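Local coordinates for chitin deacetylase 1 (Bombyx mori, PDB 5ZNT), which hydrolyses the N-acetamido groups of the N-acetylglucosamine residues of chitin, giving chitosan and acetate, with a zinc ion in its carbohydrate esterase family 4 catalytic domain, at residues A[36-41]-A[252-257]; A[132-137]-A[355-360]; A[286-291]-A[298-303]. All coordinates share one frame; numbering follows the deposited sequence.

Interaction 1 (A[36-41]-A[252-257])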
loop_
_atom_site.group_PDB
_atom_site.type_symbol
_atom_site.label_atom_id
_atom_site.label_comp_id
_atom_site.label_asym_id
_atom_site.label_seq_id
_atom_site.Cartn_x
_atom_site.Cartn_y
_atom_site.Cartn_z
ATOM N N VAL A 36 0.022 -22.305 -3.348
ATOM C CA VAL A 36 0.402 -20.897 -3.179
ATOM C C VAL A 36 -0.290 -20.324 -1.943
ATOM O O VAL A 36 -1.518 -20.398 -1.845
ATOM C CB VAL A 36 0.049 -20.092 -4.446
ATOM C CG1 VAL A 36 0.229 -18.573 -4.237
ATOM C CG2 VAL A 36 0.880 -20.594 -5.648
ATOM N N PRO A 37 0.440 -19.738 -0.989
ATOM C CA PRO A 37 -0.224 -19.017 0.111
ATOM C C PRO A 37 -1.028 -17.843 -0.442
ATOM O O PRO A 37 -0.551 -17.098 -1.304
ATOM C CB PRO A 37 0.940 -18.516 0.978
ATOM C CG PRO A 37 2.183 -19.113 0.403
ATOM C CD PRO A 37 1.886 -19.499 -1.013
ATOM N N GLN A 38 -2.256 -17.700 0.031
ATOM C CA GLN A 38 -3.098 -16.573 -0.358
ATOM C C GLN A 38 -2.662 -15.348 0.445
ATOM O O GLN A 38 -2.901 -15.270 1.651
ATOM C CB GLN A 38 -4.566 -16.888 -0.104
ATOM C CG GLN A 38 -5.514 -15.741 -0.461
ATOM C CD GLN A 38 -5.402 -15.324 -1.937
ATOM O OE1 GLN A 38 -5.824 -16.063 -2.834
ATOM N NE2 GLN A 38 -4.856 -14.122 -2.187
ATOM N N MET A 39 -2.028 -14.397 -0.218
ATOM C CA MET A 39 -1.593 -13.168 0.429
ATOM C C MET A 39 -2.716 -12.141 0.419
ATOM O O MET A 39 -3.441 -12.003 -0.571
ATOM C CB MET A 39 -0.361 -12.614 -0.284
ATOM C CG MET A 39 0.867 -13.486 -0.080
ATOM S SD MET A 39 2.258 -12.950 -1.094
ATOM C CE MET A 39 2.165 -14.050 -2.514
ATOM N N ILE A 40 -2.862 -11.426 1.536
ATOM C CA ILE A 40 -3.805 -10.318 1.638
ATOM C C ILE A 40 -3.015 -9.094 2.089
ATOM O O ILE A 40 -2.294 -9.159 3.087
ATOM C CB ILE A 40 -4.955 -10.631 2.614
ATOM C CG1 ILE A 40 -5.668 -11.923 2.161
ATOM C CG2 ILE A 40 -5.980 -9.480 2.653
ATOM C CD1 ILE A 40 -6.799 -12.383 3.098
ATOM N N THR A 41 -3.135 -7.994 1.351
ATOM C CA THR A 41 -2.446 -6.747 1.698
ATOM C C THR A 41 -3.499 -5.749 2.162
ATOM O O THR A 41 -4.134 -5.077 1.352
ATOM C CB THR A 41 -1.637 -6.181 0.529
ATOM O OG1 THR A 41 -2.493 -5.892 -0.585
ATOM C CG2 THR A 41 -0.562 -7.168 0.081
ATOM N N HIS A 252 -16.778 -12.988 -0.918
ATOM C CA HIS A 252 -16.871 -13.182 -2.366
ATOM C C HIS A 252 -15.554 -12.844 -3.048
ATOM O O HIS A 252 -15.088 -13.585 -3.921
ATOM C CB HIS A 252 -18.008 -12.334 -2.952
ATOM C CG HIS A 252 -18.024 -12.295 -4.450
ATOM N ND1 HIS A 252 -18.028 -13.436 -5.228
ATOM C CD2 HIS A 252 -18.021 -11.254 -5.316
ATOM C CE1 HIS A 252 -18.025 -13.096 -6.507
ATOM N NE2 HIS A 252 -18.010 -11.776 -6.587
ATOM N N ASN A 253 -14.922 -11.732 -2.658
ATOM C CA ASN A 253 -13.686 -11.369 -3.338
ATOM C C ASN A 253 -12.505 -12.200 -2.849
ATOM O O ASN A 253 -11.594 -12.499 -3.631
ATOM C CB ASN A 253 -13.449 -9.864 -3.196
ATOM C CG ASN A 253 -14.356 -9.064 -4.116
ATOM O OD1 ASN A 253 -14.170 -9.067 -5.328
ATOM N ND2 ASN A 253 -15.348 -8.399 -3.549
ATOM N N PHE A 254 -12.504 -12.604 -1.584
ATOM C CA PHE A 254 -11.529 -13.602 -1.162
ATOM C C PHE A 254 -11.622 -14.848 -2.048
ATOM O O PHE A 254 -10.612 -15.328 -2.573
ATOM C CB PHE A 254 -11.745 -13.959 0.313
ATOM C CG PHE A 254 -10.835 -15.066 0.799
ATOM C CD1 PHE A 254 -9.589 -14.774 1.329
ATOM C CD2 PHE A 254 -11.226 -16.402 0.706
ATOM C CE1 PHE A 254 -8.740 -15.784 1.751
ATOM C CE2 PHE A 254 -10.385 -17.423 1.141
ATOM C CZ PHE A 254 -9.151 -17.120 1.662
ATOM N N ASP A 255 -12.838 -15.377 -2.237
ATOM C CA ASP A 255 -13.001 -16.602 -3.022
ATOM C C ASP A 255 -12.553 -16.404 -4.462
ATOM O O ASP A 255 -11.940 -17.304 -5.053
ATOM C CB ASP A 255 -14.454 -17.083 -2.984
ATOM C CG ASP A 255 -14.870 -17.586 -1.619
ATOM O OD1 ASP A 255 -13.996 -17.969 -0.809
ATOM O OD2 ASP A 255 -16.090 -17.583 -1.348
ATOM N N ARG A 256 -12.847 -15.232 -5.047
ATOM C CA ARG A 256 -12.396 -14.943 -6.405
ATOM C C ARG A 256 -10.890 -15.144 -6.532
ATOM O O ARG A 256 -10.407 -15.716 -7.516
ATOM C CB ARG A 256 -12.779 -13.506 -6.803
ATOM C CG ARG A 256 -14.266 -13.281 -7.166
ATOM C CD ARG A 256 -14.496 -11.881 -7.775
ATOM N NE ARG A 256 -13.455 -11.559 -8.748
ATOM C CZ ARG A 256 -12.499 -10.651 -8.558
ATOM N NH1 ARG A 256 -12.453 -9.945 -7.425
ATOM N NH2 ARG A 256 -11.578 -10.467 -9.500
ATOM N N HIS A 257 -10.123 -14.690 -5.537
ATOM C CA HIS A 257 -8.679 -14.873 -5.605
ATOM C C HIS A 257 -8.287 -16.298 -5.212
ATOM O O HIS A 257 -7.519 -16.964 -5.919
ATOM C CB HIS A 257 -7.983 -13.853 -4.695
ATOM C CG HIS A 257 -8.022 -12.449 -5.219
ATOM N ND1 HIS A 257 -6.880 -11.737 -5.516
ATOM C CD2 HIS A 257 -9.062 -11.628 -5.502
ATOM C CE1 HIS A 257 -7.214 -10.542 -5.977
ATOM N NE2 HIS A 257 -8.531 -10.445 -5.968
#
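Two extended first torsions bring Gln38 and Phe254 together: CG lies opposite the backbone N in both, at chi1 179° on the strand side and 176° on the helix side. Gln38 is then bent at chi2 (59°), which folds its amide across the last turns of helix 243-258. Its CG reaches Phe254 CE1 at 3.9 Å, meeting the ring obliquely, while the two side chains run past each other in opposite directions. Beyond the bend, Gln38 crosses His257 nearly at right angles. Here OE1 lies 3.4 Å from His257 C and 3.6 Å from His257 CB, a van der Waals approach to the helix backbone. The other amide atom is gripped by hydrogen bonds: Gln38 NE2 donates to Met39 O at 3.0 Å, from above that carbonyl's plane, and also to Ala263 O. His257 ND1 bonds to the same Ala263 oxygen, so one carbonyl ties both polar side chains and limits rotation of the amide and the imidazole. Two residues along the strand, Ile40 extends CD1 to the edge of the Phe254 ring, near its plane, 4.1 Å from CD1 of that ring. The contact is buried and apolar around Phe254; at its polar end Met39 O and Ala263 O satisfy Gln38 NE2, and Ala263 O His257 ND1. It is a helix-on-sheet layer of the (beta/alpha)-barrel-like deacetylase fold. Strand 38-45, whose far end leads into the zinc ligand Asp46, is flanked by strands 265-270 and 298-300; helix 303-311 touches Met39 and Thr41, and Val298 packs against Ile40 and Phe254.

Interaction 2 (A[132-137]-A[355-360]); sequences EKFSNI and INLQTC. With NAG (2-acetamido-2-deoxy-beta-D-glucopyranose), chain D; NAG (2-acetamido-2-deoxy-beta-D-glucopyranose), chain B.
Thr359 sets its OG1 at the edge of the Phe134 ring, near the ring plane and 3.9 Å from CD1, while Leu357 comes in obliquely with CD2 4.3 Å from the same Phe134 CD1. One face of the ring is covered from within its own helix: Lys133 CG sits 3.9 Å above the plane, over the centre. The chief polar link is made by the threonine hydroxyl, which chi1 of 177° swings opposite the backbone N. Thr359 OG1 donates to Phe134 O at 2.8 Å, in the carbonyl plane and on a lone pair (C=O...O angle 129°). The hydroxyl also accepts from Leu361 N, and its rotation is thus fixed by two partners. This carbonyl belongs to the end of helix 117-134, which closes in a Schellman motif: Asn136 adopts positive phi (51°), and the NH groups of Asn136 and Ile137 bond back into the last turn. Phe134 O has a second partner, a water that donates to it at 2.9 Å and accepts from Cys360 N at 2.9 Å. Cys360 is itself tied to Cys337 by a disulfide, next to the two-stranded antiparallel sheet of 341-345 and 355-359. Sugars flank the junction: Asn136 ND2 is bonded covalently to C1 of NAG (chain D) at 1.4 Å, and Gln358 NE2 lies 3.5 Å from acetamido methyl C8 of NAG (chain B), beside the glycosylated Asn84.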
loop_
_atom_site.group_PDB
_atom_site.type_symbol
_atom_site.label_atom_id
_atom_site.label_comp_id
_atom_site.label_asym_id
_atom_site.label_seq_id
_atom_site.Cartn_x
_atom_site.Cartn_y
_atom_site.Cartn_z
ATOM N N GLU A 132 11.767 9.435 7.152
ATOM C CA GLU A 132 13.045 8.895 7.614
ATOM C C GLU A 132 13.623 9.758 8.723
ATOM O O GLU A 132 14.139 9.234 9.727
ATOM C CB GLU A 132 14.025 8.774 6.443
ATOM C CG GLU A 132 13.636 7.648 5.448
ATOM C CD GLU A 132 14.598 7.523 4.249
ATOM O OE1 GLU A 132 15.454 8.397 4.057
ATOM O OE2 GLU A 132 14.496 6.547 3.483
ATOM N N LYS A 133 13.495 11.086 8.591
ATOM C CA LYS A 133 13.975 11.965 9.653
ATOM C C LYS A 133 13.090 11.900 10.894
ATOM O O LYS A 133 13.560 11.536 11.979
ATOM C CB LYS A 133 14.081 13.413 9.176
ATOM C CG LYS A 133 14.511 14.356 10.316
ATOM C CD LYS A 133 14.884 15.751 9.796
ATOM C CE LYS A 133 15.164 16.701 11.002
ATOM N NZ LYS A 133 15.561 18.062 10.496
ATOM N N PHE A 134 11.816 12.287 10.776
ATOM C CA PHE A 134 11.026 12.491 11.989
ATOM C C PHE A 134 10.498 11.213 12.608
ATOM O O PHE A 134 10.088 11.251 13.774
ATOM C CB PHE A 134 9.904 13.487 11.717
ATOM C CG PHE A 134 10.450 14.840 11.437
ATOM C CD1 PHE A 134 10.961 15.614 12.486
ATOM C CD2 PHE A 134 10.588 15.286 10.125
ATOM C CE1 PHE A 134 11.529 16.860 12.246
ATOM C CE2 PHE A 134 11.165 16.534 9.864
ATOM C CZ PHE A 134 11.630 17.326 10.930
ATOM N N SER A 135 10.526 10.091 11.891
ATOM C CA SER A 135 10.264 8.788 12.499
ATOM C C SER A 135 11.553 8.004 12.734
ATOM O O SER A 135 11.488 6.846 13.165
ATOM C CB SER A 135 9.313 7.965 11.616
ATOM O OG SER A 135 8.026 8.576 11.598
ATOM N N ASN A 136 12.707 8.585 12.409
ATOM C CA ASN A 136 14.014 7.966 12.646
ATOM C C ASN A 136 14.063 6.542 12.085
ATOM O O ASN A 136 14.346 5.562 12.773
ATOM C CB ASN A 136 14.360 7.989 14.136
ATOM C CG ASN A 136 15.817 7.609 14.393
ATOM O OD1 ASN A 136 16.655 7.683 13.494
ATOM N ND2 ASN A 136 16.117 7.203 15.613
ATOM N N ILE A 137 13.747 6.439 10.803
ATOM C CA ILE A 137 13.791 5.164 10.106
ATOM C C ILE A 137 15.062 5.169 9.282
ATOM O O ILE A 137 15.245 6.019 8.400
ATOM C CB ILE A 137 12.531 4.949 9.254
ATOM C CG1 ILE A 137 11.321 4.822 10.194
ATOM C CG2 ILE A 137 12.706 3.704 8.337
ATOM C CD1 ILE A 137 9.959 4.775 9.474
ATOM N N ILE A 355 0.710 23.960 12.447
ATOM C CA ILE A 355 0.478 22.519 12.396
ATOM C C ILE A 355 1.321 21.847 13.457
ATOM O O ILE A 355 2.526 22.105 13.558
ATOM C CB ILE A 355 0.752 21.945 10.996
ATOM C CG1 ILE A 355 -0.254 22.570 10.032
ATOM C CG2 ILE A 355 0.554 20.403 11.007
ATOM C CD1 ILE A 355 0.253 22.830 8.687
ATOM N N ASN A 356 0.671 21.034 14.289
ATOM C CA ASN A 356 1.354 20.276 15.321
ATOM C C ASN A 356 1.977 19.033 14.705
ATOM O O ASN A 356 1.296 18.254 14.028
ATOM C CB ASN A 356 0.384 19.853 16.429
ATOM C CG ASN A 356 -0.058 21.010 17.287
ATOM O OD1 ASN A 356 0.493 22.112 17.204
ATOM N ND2 ASN A 356 -1.057 20.770 18.122
ATOM N N LEU A 357 3.257 18.832 14.967
ATOM C CA LEU A 357 3.971 17.663 14.490
ATOM C C LEU A 357 4.570 16.988 15.707
ATOM O O LEU A 357 5.360 17.607 16.431
ATOM C CB LEU A 357 5.055 18.064 13.488
ATOM C CG LEU A 357 5.727 16.924 12.729
ATOM C CD1 LEU A 357 6.211 17.453 11.369
ATOM C CD2 LEU A 357 6.905 16.365 13.517
ATOM N N GLN A 358 4.194 15.739 15.948
ATOM C CA GLN A 358 4.747 15.003 17.075
ATOM C C GLN A 358 5.883 14.105 16.585
ATOM O O GLN A 358 5.779 13.473 15.526
ATOM C CB GLN A 358 3.659 14.190 17.784
ATOM C CG GLN A 358 2.442 15.000 18.230
ATOM C CD GLN A 358 1.505 15.305 17.058
ATOM O OE1 GLN A 358 1.556 14.634 16.020
ATOM N NE2 GLN A 358 0.670 16.336 17.207
ATOM N N THR A 359 6.981 14.084 17.342
ATOM C CA THR A 359 8.180 13.346 16.974
ATOM C C THR A 359 9.019 13.123 18.228
ATOM O O THR A 359 8.992 13.937 19.159
ATOM C CB THR A 359 8.998 14.099 15.915
ATOM O OG1 THR A 359 10.206 13.390 15.623
ATOM C CG2 THR A 359 9.374 15.508 16.404
ATOM N N CYS A 360 9.790 12.035 18.228
ATOM C CA CYS A 360 10.765 11.835 19.296
ATOM C C CYS A 360 11.980 12.727 19.122
ATOM O O CYS A 360 12.758 12.891 20.069
ATOM C CB CYS A 360 11.212 10.372 19.351
ATOM S SG CYS A 360 9.915 9.245 19.860
HETATM C C1 NAG D . 17.466 6.820 15.969
HETATM C C2 NAG D . 18.045 7.870 16.946
HETATM C C3 NAG D . 19.311 7.352 17.645
HETATM C C4 NAG D . 19.095 5.964 18.226
HETATM C C5 NAG D . 18.620 5.046 17.112
HETATM C C6 NAG D . 18.353 3.634 17.576
HETATM C C7 NAG D . 17.839 10.295 16.575
HETATM C C8 NAG D . 18.257 11.457 15.716
HETATM N N2 NAG D . 18.339 9.104 16.232
HETATM O O3 NAG D . 19.680 8.254 18.682
HETATM O O4 NAG D . 20.305 5.466 18.788
HETATM O O5 NAG D . 17.381 5.556 16.606
HETATM O O6 NAG D . 17.613 3.621 18.790
HETATM O O7 NAG D . 17.079 10.431 17.532
HETATM C C1 NAG B . 1.448 10.831 18.794
HETATM C C2 NAG B . 0.454 11.071 19.912
HETATM C C3 NAG B . 1.043 10.571 21.231
HETATM C C4 NAG B . 1.530 9.129 21.097
HETATM C C5 NAG B . 2.384 8.957 19.844
HETATM C C6 NAG B . 2.730 7.517 19.546
HETATM C C7 NAG B . -0.831 13.060 19.223
HETATM C C8 NAG B . -1.150 14.487 19.557
HETATM N N2 NAG B . 0.055 12.463 20.026
HETATM O O3 NAG B . 0.038 10.697 22.227
HETATM O O4 NAG B . 2.467 8.812 22.119
HETATM O O5 NAG B . 1.703 9.472 18.697
HETATM O O6 NAG B . 1.557 6.716 19.491
HETATM O O7 NAG B . -1.331 12.481 18.247
HETATM O O HOH W 1 9.364 9.957 16.263
#

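Interaction 3 (A[286-291]-A[298-303]); sequences YWIDEI and VYFVTM
Phe300 points its ring from strand 298-300 into a group of three side chains on helix 278-294, with Trp287, Ile288 and Ile291 each meeting it from a different direction. Trp287 offers the far corner of its indole: CZ3 stands at the edge of the phenyl ring, near its plane, 4.0 Å from Phe300 CE2. The two ring planes are nearly perpendicular, but the phenyl carbon lies obliquely to the indole. With CG opposite the backbone N (chi1 -180°), the indole projects largely across the helix axis, and its CZ3 end comes nearer the strand; Trp287 NE1 makes a weak hydrogen bond to Asn251 OD1. Ile288 reaches the same Phe300 CE2 with CG1, at 4.4 Å. The opposite flank of the phenyl is met by Ile291, whose CG2 lies 4.3 Å from Phe300 CE1; both isoleucines approach the ring obliquely. The same CG2 is 3.7 Å from Val298 CG1, where the Ile291 and Val298 side chains cross at about a right angle. The other branch of Ile291 turns back on its own helix, with CG1 3.4 Å above the indole plane of Trp287, offset toward the rim, which holds the indole from that side. Helix and strand follow one another through a short turn and run at 135°, an alpha-beta step of the barrel; beyond the strand Thr302 N-caps helix 303-311. Everything that touches here is carbon and buried, and the two elements are therefore held by shape fit and exclusion of water.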
loop_
_atom_site.group_PDB
_atom_site.type_symbol
_atom_site.label_atom_id
_atom_site.label_comp_id
_atom_site.label_asym_id
_atom_site.label_seq_id
_atom_site.Cartn_x
_atom_site.Cartn_y
_atom_site.Cartn_z
ATOM N N TYR A 286 -14.599 -9.550 12.420
ATOM C CA TYR A 286 -15.203 -10.877 12.381
ATOM C C TYR A 286 -14.643 -11.682 11.217
ATOM O O TYR A 286 -14.233 -12.842 11.380
ATOM C CB TYR A 286 -16.723 -10.755 12.272
ATOM C CG TYR A 286 -17.432 -12.085 12.337
ATOM C CD1 TYR A 286 -17.522 -12.898 11.214
ATOM C CD2 TYR A 286 -18.009 -12.527 13.520
ATOM C CE1 TYR A 286 -18.158 -14.125 11.265
ATOM C CE2 TYR A 286 -18.659 -13.753 13.583
ATOM C CZ TYR A 286 -18.724 -14.550 12.455
ATOM O OH TYR A 286 -19.362 -15.781 12.502
ATOM N N TRP A 287 -14.608 -11.070 10.031
ATOM C CA TRP A 287 -14.084 -11.734 8.845
ATOM C C TRP A 287 -12.623 -12.137 9.026
ATOM O O TRP A 287 -12.245 -13.286 8.744
ATOM C CB TRP A 287 -14.247 -10.816 7.631
ATOM C CG TRP A 287 -13.738 -11.426 6.378
ATOM C CD1 TRP A 287 -14.382 -12.363 5.601
ATOM C CD2 TRP A 287 -12.479 -11.166 5.734
ATOM N NE1 TRP A 287 -13.599 -12.700 4.530
ATOM C CE2 TRP A 287 -12.430 -11.981 4.582
ATOM C CE3 TRP A 287 -11.386 -10.326 6.021
ATOM C CZ2 TRP A 287 -11.346 -11.984 3.714
ATOM C CZ3 TRP A 287 -10.309 -10.331 5.153
ATOM C CH2 TRP A 287 -10.292 -11.166 4.019
ATOM N N ILE A 288 -11.774 -11.194 9.446
ATOM C CA ILE A 288 -10.359 -11.490 9.675
ATOM C C ILE A 288 -10.207 -12.678 10.618
ATOM O O ILE A 288 -9.416 -13.595 10.370
ATOM C CB ILE A 288 -9.627 -10.265 10.253
ATOM C CG1 ILE A 288 -9.457 -9.178 9.202
ATOM C CG2 ILE A 288 -8.266 -10.673 10.768
ATOM C CD1 ILE A 288 -8.850 -7.891 9.805
ATOM N N ASP A 289 -10.914 -12.647 11.736
ATOM C CA ASP A 289 -10.758 -13.704 12.726
ATOM C C ASP A 289 -11.263 -15.038 12.182
ATOM O O ASP A 289 -10.650 -16.087 12.407
ATOM C CB ASP A 289 -11.493 -13.324 14.001
ATOM C CG ASP A 289 -10.826 -12.187 14.743
ATOM O OD1 ASP A 289 -9.592 -11.984 14.580
ATOM O OD2 ASP A 289 -11.532 -11.519 15.518
ATOM N N GLU A 290 -12.348 -15.006 11.416
ATOM C CA GLU A 290 -12.868 -16.218 10.805
ATOM C C GLU A 290 -11.911 -16.779 9.754
ATOM O O GLU A 290 -11.683 -17.995 9.699
ATOM C CB GLU A 290 -14.241 -15.933 10.204
ATOM C CG GLU A 290 -14.904 -17.182 9.629
ATOM C CD GLU A 290 -16.281 -16.897 9.124
ATOM O OE1 GLU A 290 -16.412 -16.042 8.223
ATOM O OE2 GLU A 290 -17.235 -17.519 9.634
ATOM N N ILE A 291 -11.330 -15.911 8.917
ATOM C CA ILE A 291 -10.361 -16.355 7.917
ATOM C C ILE A 291 -9.106 -16.920 8.582
ATOM O O ILE A 291 -8.598 -17.977 8.181
ATOM C CB ILE A 291 -10.004 -15.194 6.967
ATOM C CG1 ILE A 291 -11.180 -14.845 6.037
ATOM C CG2 ILE A 291 -8.750 -15.524 6.189
ATOM C CD1 ILE A 291 -11.453 -15.860 4.935
ATOM N N VAL A 298 -3.435 -18.713 4.418
ATOM C CA VAL A 298 -3.730 -17.303 4.156
ATOM C C VAL A 298 -2.811 -16.460 5.041
ATOM O O VAL A 298 -2.753 -16.676 6.257
ATOM C CB VAL A 298 -5.212 -16.972 4.425
ATOM C CG1 VAL A 298 -5.463 -15.439 4.413
ATOM C CG2 VAL A 298 -6.126 -17.661 3.398
ATOM N N TYR A 299 -2.099 -15.511 4.437
ATOM C CA TYR A 299 -1.175 -14.623 5.149
ATOM C C TYR A 299 -1.538 -13.162 4.884
ATOM O O TYR A 299 -1.631 -12.746 3.724
ATOM C CB TYR A 299 0.269 -14.841 4.698
ATOM C CG TYR A 299 0.933 -16.065 5.275
ATOM C CD1 TYR A 299 0.614 -17.343 4.801
ATOM C CD2 TYR A 299 1.895 -15.949 6.274
ATOM C CE1 TYR A 299 1.239 -18.483 5.323
ATOM C CE2 TYR A 299 2.524 -17.073 6.796
ATOM C CZ TYR A 299 2.188 -18.331 6.315
ATOM O OH TYR A 299 2.823 -19.432 6.834
ATOM N N PHE A 300 -1.701 -12.386 5.959
ATOM C CA PHE A 300 -1.828 -10.928 5.874
ATOM C C PHE A 300 -0.431 -10.344 5.980
ATOM O O PHE A 300 0.193 -10.410 7.045
ATOM C CB PHE A 300 -2.727 -10.400 6.988
ATOM C CG PHE A 300 -4.151 -10.864 6.882
ATOM C CD1 PHE A 300 -4.514 -12.125 7.327
ATOM C CD2 PHE A 300 -5.128 -10.039 6.336
ATOM C CE1 PHE A 300 -5.825 -12.563 7.221
ATOM C CE2 PHE A 300 -6.453 -10.466 6.253
ATOM C CZ PHE A 300 -6.793 -11.731 6.680
ATOM N N VAL A 301 0.071 -9.797 4.867
ATOM C CA VAL A 301 1.452 -9.361 4.747
ATOM C C VAL A 301 1.518 -7.929 4.210
ATOM O O VAL A 301 0.552 -7.395 3.652
ATOM C CB VAL A 301 2.253 -10.314 3.827
ATOM C CG1 VAL A 301 2.342 -11.730 4.453
ATOM C CG2 VAL A 301 1.590 -10.381 2.462
ATOM N N THR A 302 2.693 -7.319 4.360
ATOM C CA THR A 302 2.932 -6.006 3.770
ATOM C C THR A 302 3.128 -6.124 2.262
ATOM O O THR A 302 3.340 -7.210 1.711
ATOM C CB THR A 302 4.163 -5.347 4.380
ATOM O OG1 THR A 302 5.338 -6.035 3.937
ATOM C CG2 THR A 302 4.115 -5.387 5.908
ATOM N N MET A 303 3.117 -4.971 1.593
ATOM C CA MET A 303 3.376 -4.954 0.152
ATOM C C MET A 303 4.787 -5.416 -0.159
ATOM O O MET A 303 5.008 -6.181 -1.104
ATOM C CB MET A 303 3.164 -3.552 -0.405
ATOM C CG MET A 303 1.846 -2.962 -0.043
ATOM S SD MET A 303 0.622 -3.579 -1.176
ATOM C CE MET A 303 0.315 -2.126 -2.060
#

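How the interactions relate
Interactions 1 and 3 are neighbouring parts of one core, their centres about 9 Å apart. Strands 38-45 and 298-300 pair in the parallel sheet, with Ile40 N 2.8 Å from Tyr299 O and Gln38 O 2.9 Å from Tyr299 N, probable hydrogen bonds; on the helix side Phe254 CZ packs 3.5 Å from Val298 CG2. Helices 243-258 and 278-294 thus cover adjoining strands. Interaction 2 stands apart, its centre about 35 Å from that of interaction 1 and 30 Å from that of interaction 3, joining the C-terminal hairpin to the deacetylase core beside the glycans. None of the three includes the zinc ligands Asp46, His101 and His105.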